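Local coordinates for protein manganese-dependent ADP-ribose/CDP-alcohol diphosphatase (Danio rerio, PDB 2NXF) that probably hydrolyses ADP-ribose and CDP-alcohols such as CDP-choline and CDP-glycerol, as a metallophosphoesterase with a dinuclear metal centre, at residues D217-V231 / L252-H265. Numbering follows the deposited sequence.
Sequences DHKQERVLIFSHLPV and LRSHQSVLCFIAGH. With ZN (zinc ion), chain C.
Strands 222-227 and 258-263 are the parallel neighbours of a beta-alpha-beta unit in the calcineurin-like phosphoesterase fold, and the loops after them bring His-228 and His-265 to one zinc ion. Val-223 N bonds to Ser-257 O, and Val-223 O accepts from Leu-259 N at 2.8 Å. A beta bulge then shifts the pairing by one residue, and Ile-225 bonds to Cys-260 and Ile-262. On one face of the sheet, CG2 of Val-231 sits over the centre of the Phe-261 ring, 3.8 Å from its centroid. Ile-225 CG2 and Ser-227 CB also touch this ring. On the other face, Phe-226 CE1 packs against Ile-262 CD1.

At the far end, the Asp-217 carboxylate grips the 255-258 turn. OD1 accepts from Ser-257 OG at 2.7 Å and from Ser-257 N, which approach from opposite faces of its plane. Ser-257 OG lies between its own backbone N and carbonyl carbon (chi1 58°), which lets hydroxyl and N-H share OD1. OD2 takes a nearly straight bond (169°) from His-255 ND1, whose NE2 is held by Asp-210. With an alanine in place of Asp-217, His-255 ND1 and both Ser-257 donors would probably lose their acceptor, and the turn would be less firmly fixed.

At the metal, Asp-60 and Asn-96 complete the protein ligands. The two imidazole planes lie 67° apart, with His-228 NE2 and His-265 ND1 each 2.2 Å from the zinc.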
# COMPACT_ATOMS: atom_id res chain seq x y z
N ASP A 217 -3.81 20.53 8.80
CA ASP A 217 -3.40 21.13 10.09
C ASP A 217 -4.37 22.26 10.47
O ASP A 217 -4.89 22.31 11.58
CB ASP A 217 -1.98 21.75 10.01
CG ASP A 217 -0.88 20.70 9.85
OD1 ASP A 217 -1.10 19.49 10.07
OD2 ASP A 217 0.25 21.11 9.48
N HIS A 218 -4.58 23.17 9.53
CA HIS A 218 -5.40 24.34 9.82
C HIS A 218 -6.89 24.04 9.96
O HIS A 218 -7.61 24.78 10.64
CB HIS A 218 -5.13 25.41 8.79
CG HIS A 218 -3.76 25.98 8.91
ND1 HIS A 218 -3.37 26.74 9.99
CD2 HIS A 218 -2.66 25.86 8.12
CE1 HIS A 218 -2.11 27.10 9.84
NE2 HIS A 218 -1.65 26.57 8.72
N LYS A 219 -7.33 22.95 9.34
CA LYS A 219 -8.71 22.49 9.50
C LYS A 219 -8.91 21.56 10.69
O LYS A 219 -10.04 21.16 10.98
CB LYS A 219 -9.21 21.85 8.21
CG LYS A 219 -9.23 22.80 7.02
CD LYS A 219 -9.64 22.06 5.74
CE LYS A 219 -8.57 21.15 5.22
NZ LYS A 219 -9.07 20.32 4.08
N GLN A 220 -7.82 21.29 11.42
CA GLN A 220 -7.81 20.35 12.54
C GLN A 220 -8.37 18.99 12.14
O GLN A 220 -9.14 18.36 12.89
CB GLN A 220 -8.54 20.91 13.76
CG GLN A 220 -7.82 22.08 14.39
CD GLN A 220 -8.63 22.66 15.51
OE1 GLN A 220 -9.64 23.32 15.29
NE2 GLN A 220 -8.21 22.39 16.74
N GLU A 221 -8.00 18.55 10.94
CA GLU A 221 -8.32 17.21 10.48
C GLU A 221 -7.29 16.21 10.97
O GLU A 221 -6.13 16.59 11.25
CB GLU A 221 -8.38 17.17 8.95
CG GLU A 221 -9.58 17.88 8.39
CD GLU A 221 -9.55 17.98 6.87
OE1 GLU A 221 -8.50 17.67 6.26
OE2 GLU A 221 -10.59 18.38 6.31
N ARG A 222 -7.70 14.95 11.05
CA ARG A 222 -6.80 13.82 11.28
C ARG A 222 -6.64 13.10 9.96
O ARG A 222 -7.63 12.72 9.33
CB ARG A 222 -7.38 12.84 12.30
CG ARG A 222 -7.82 13.49 13.59
CD ARG A 222 -6.65 13.77 14.46
NE ARG A 222 -7.06 14.39 15.74
CZ ARG A 222 -6.20 14.69 16.70
NH1 ARG A 222 -4.91 14.41 16.55
NH2 ARG A 222 -6.63 15.26 17.82
N VAL A 223 -5.39 12.91 9.55
CA VAL A 223 -5.11 12.38 8.21
C VAL A 223 -4.53 10.97 8.26
O VAL A 223 -3.56 10.71 8.98
CB VAL A 223 -4.14 13.29 7.43
CG1 VAL A 223 -3.99 12.80 5.98
CG2 VAL A 223 -4.65 14.74 7.45
N LEU A 224 -5.12 10.08 7.47
CA LEU A 224 -4.62 8.74 7.32
C LEU A 224 -4.04 8.64 5.92
O LEU A 224 -4.72 8.96 4.93
CB LEU A 224 -5.75 7.71 7.45
CG LEU A 224 -6.45 7.63 8.82
CD1 LEU A 224 -7.54 8.72 9.00
CD2 LEU A 224 -7.10 6.26 8.92
N ILE A 225 -2.81 8.14 5.83
CA ILE A 225 -2.06 8.09 4.57
C ILE A 225 -1.79 6.65 4.23
O ILE A 225 -1.38 5.87 5.11
CB ILE A 225 -0.75 8.89 4.70
CG1 ILE A 225 -1.08 10.34 5.09
CG2 ILE A 225 0.07 8.87 3.39
CD1 ILE A 225 0.15 11.11 5.53
N PHE A 226 -2.02 6.29 2.96
CA PHE A 226 -1.92 4.90 2.53
C PHE A 226 -0.92 4.83 1.38
O PHE A 226 -0.96 5.67 0.47
CB PHE A 226 -3.28 4.40 2.03
CG PHE A 226 -4.36 4.43 3.07
CD1 PHE A 226 -4.60 3.33 3.88
CD2 PHE A 226 -5.13 5.59 3.26
CE1 PHE A 226 -5.62 3.38 4.85
CE2 PHE A 226 -6.13 5.63 4.24
CZ PHE A 226 -6.37 4.53 5.03
N SER A 227 -0.03 3.85 1.43
CA SER A 227 1.02 3.72 0.41
C SER A 227 1.33 2.23 0.26
O SER A 227 1.28 1.51 1.25
CB SER A 227 2.26 4.47 0.90
OG SER A 227 3.43 4.13 0.15
N HIS A 228 1.69 1.75 -0.94
CA HIS A 228 2.05 0.33 -0.97
C HIS A 228 3.30 0.13 -0.10
O HIS A 228 3.40 -0.87 0.64
CB HIS A 228 2.34 -0.18 -2.38
CG HIS A 228 2.59 -1.65 -2.41
ND1 HIS A 228 1.64 -2.57 -2.01
CD2 HIS A 228 3.69 -2.36 -2.77
CE1 HIS A 228 2.14 -3.79 -2.14
NE2 HIS A 228 3.38 -3.69 -2.59
N LEU A 229 4.23 1.07 -0.20
CA LEU A 229 5.52 0.95 0.48
C LEU A 229 5.57 1.68 1.82
O LEU A 229 5.13 2.84 1.93
CB LEU A 229 6.65 1.54 -0.39
CG LEU A 229 6.89 0.84 -1.74
CD1 LEU A 229 8.04 1.55 -2.51
CD2 LEU A 229 7.18 -0.62 -1.55
N PRO A 230 6.14 1.02 2.83
CA PRO A 230 6.41 1.68 4.12
C PRO A 230 7.55 2.70 3.99
O PRO A 230 8.37 2.62 3.06
CB PRO A 230 6.83 0.53 5.03
CG PRO A 230 7.39 -0.51 4.11
CD PRO A 230 6.54 -0.40 2.85
N VAL A 231 7.58 3.65 4.93
CA VAL A 231 8.63 4.68 4.92
C VAL A 231 9.40 4.78 6.24
O VAL A 231 10.45 5.42 6.28
CB VAL A 231 8.09 6.08 4.51
CG1 VAL A 231 7.50 6.06 3.07
CG2 VAL A 231 7.05 6.59 5.56
N LEU A 252 6.03 14.24 6.87
CA LEU A 252 5.09 13.81 7.92
C LEU A 252 5.38 14.48 9.25
O LEU A 252 4.44 14.89 9.96
CB LEU A 252 5.12 12.30 8.10
CG LEU A 252 4.84 11.45 6.86
CD1 LEU A 252 4.92 9.97 7.22
CD2 LEU A 252 3.48 11.82 6.22
N ARG A 253 6.66 14.58 9.59
CA ARG A 253 7.09 15.14 10.88
C ARG A 253 6.79 16.64 11.02
O ARG A 253 6.80 17.18 12.14
CB ARG A 253 8.57 14.86 11.12
CG ARG A 253 8.83 13.36 11.34
CD ARG A 253 10.31 13.03 11.34
NE ARG A 253 10.53 11.63 11.71
CZ ARG A 253 11.59 10.91 11.35
NH1 ARG A 253 12.53 11.45 10.59
NH2 ARG A 253 11.71 9.66 11.76
N SER A 254 6.53 17.30 9.89
CA SER A 254 6.19 18.72 9.83
C SER A 254 4.72 19.01 10.14
O SER A 254 4.33 20.18 10.25
CB SER A 254 6.48 19.24 8.41
OG SER A 254 7.89 19.29 8.21
N HIS A 255 3.90 17.96 10.27
CA HIS A 255 2.45 18.15 10.33
C HIS A 255 1.77 17.36 11.44
O HIS A 255 1.75 16.12 11.40
CB HIS A 255 1.83 17.78 8.99
CG HIS A 255 2.31 18.63 7.86
ND1 HIS A 255 1.87 19.93 7.68
CD2 HIS A 255 3.19 18.39 6.86
CE1 HIS A 255 2.47 20.45 6.62
NE2 HIS A 255 3.27 19.53 6.10
N GLN A 256 1.17 18.09 12.38
CA GLN A 256 0.44 17.46 13.48
C GLN A 256 -0.83 16.73 13.05
O GLN A 256 -1.35 15.88 13.80
CB GLN A 256 0.17 18.45 14.62
CG GLN A 256 1.41 18.74 15.46
CD GLN A 256 1.14 18.83 16.95
OE1 GLN A 256 1.26 19.90 17.55
NE2 GLN A 256 0.76 17.70 17.56
N SER A 257 -1.33 17.02 11.85
CA SER A 257 -2.54 16.37 11.35
C SER A 257 -2.36 14.89 11.00
O SER A 257 -3.34 14.17 10.88
CB SER A 257 -3.10 17.10 10.13
OG SER A 257 -2.14 17.16 9.11
N VAL A 258 -1.12 14.44 10.83
CA VAL A 258 -0.88 13.05 10.47
C VAL A 258 -1.28 12.13 11.64
O VAL A 258 -0.76 12.27 12.76
CB VAL A 258 0.59 12.81 10.12
CG1 VAL A 258 0.84 11.33 9.80
CG2 VAL A 258 1.03 13.75 8.95
N LEU A 259 -2.19 11.21 11.36
CA LEU A 259 -2.63 10.25 12.36
C LEU A 259 -1.82 8.98 12.18
O LEU A 259 -1.17 8.51 13.12
CB LEU A 259 -4.13 9.97 12.24
CG LEU A 259 -4.71 8.89 13.16
CD1 LEU A 259 -4.50 9.19 14.65
CD2 LEU A 259 -6.18 8.66 12.82
N CYS A 260 -1.83 8.44 10.96
CA CYS A 260 -1.09 7.21 10.71
C CYS A 260 -0.70 7.10 9.25
O CYS A 260 -1.29 7.74 8.37
CB CYS A 260 -1.91 6.00 11.14
SG CYS A 260 -3.51 5.87 10.32
N PHE A 261 0.31 6.26 9.01
CA PHE A 261 0.80 5.97 7.69
C PHE A 261 0.70 4.45 7.56
O PHE A 261 1.31 3.73 8.34
CB PHE A 261 2.24 6.44 7.57
CG PHE A 261 2.79 6.32 6.18
CD1 PHE A 261 2.80 7.43 5.33
CD2 PHE A 261 3.27 5.09 5.71
CE1 PHE A 261 3.31 7.31 4.01
CE2 PHE A 261 3.78 4.97 4.41
CZ PHE A 261 3.79 6.08 3.56
N ILE A 262 -0.12 4.00 6.62
CA ILE A 262 -0.45 2.56 6.53
C ILE A 262 0.06 2.03 5.21
O ILE A 262 -0.19 2.62 4.15
CB ILE A 262 -2.00 2.35 6.66
CG1 ILE A 262 -2.48 2.80 8.05
CG2 ILE A 262 -2.37 0.88 6.45
CD1 ILE A 262 -4.01 2.91 8.18
N ALA A 263 0.80 0.93 5.27
CA ALA A 263 1.41 0.38 4.07
C ALA A 263 1.28 -1.14 4.03
O ALA A 263 0.91 -1.75 5.03
CB ALA A 263 2.89 0.78 4.00
N GLY A 264 1.59 -1.73 2.88
CA GLY A 264 1.66 -3.19 2.74
C GLY A 264 3.11 -3.51 2.38
O GLY A 264 4.05 -2.97 2.99
N HIS A 265 3.27 -4.39 1.39
CA HIS A 265 4.58 -4.73 0.77
C HIS A 265 5.44 -5.64 1.60
O HIS A 265 5.90 -6.68 1.10
CB HIS A 265 5.35 -3.47 0.32
CG HIS A 265 6.50 -3.73 -0.62
ND1 HIS A 265 6.35 -4.31 -1.86
CD2 HIS A 265 7.81 -3.40 -0.52
CE1 HIS A 265 7.52 -4.33 -2.48
NE2 HIS A 265 8.43 -3.80 -1.68
ZN ZN C . 4.74 -5.38 -2.99
O HOH W 1 1.49 20.97 12.31
O HOH W 2 -3.44 13.40 14.20
O HOH W 3 4.91 -6.89 -1.47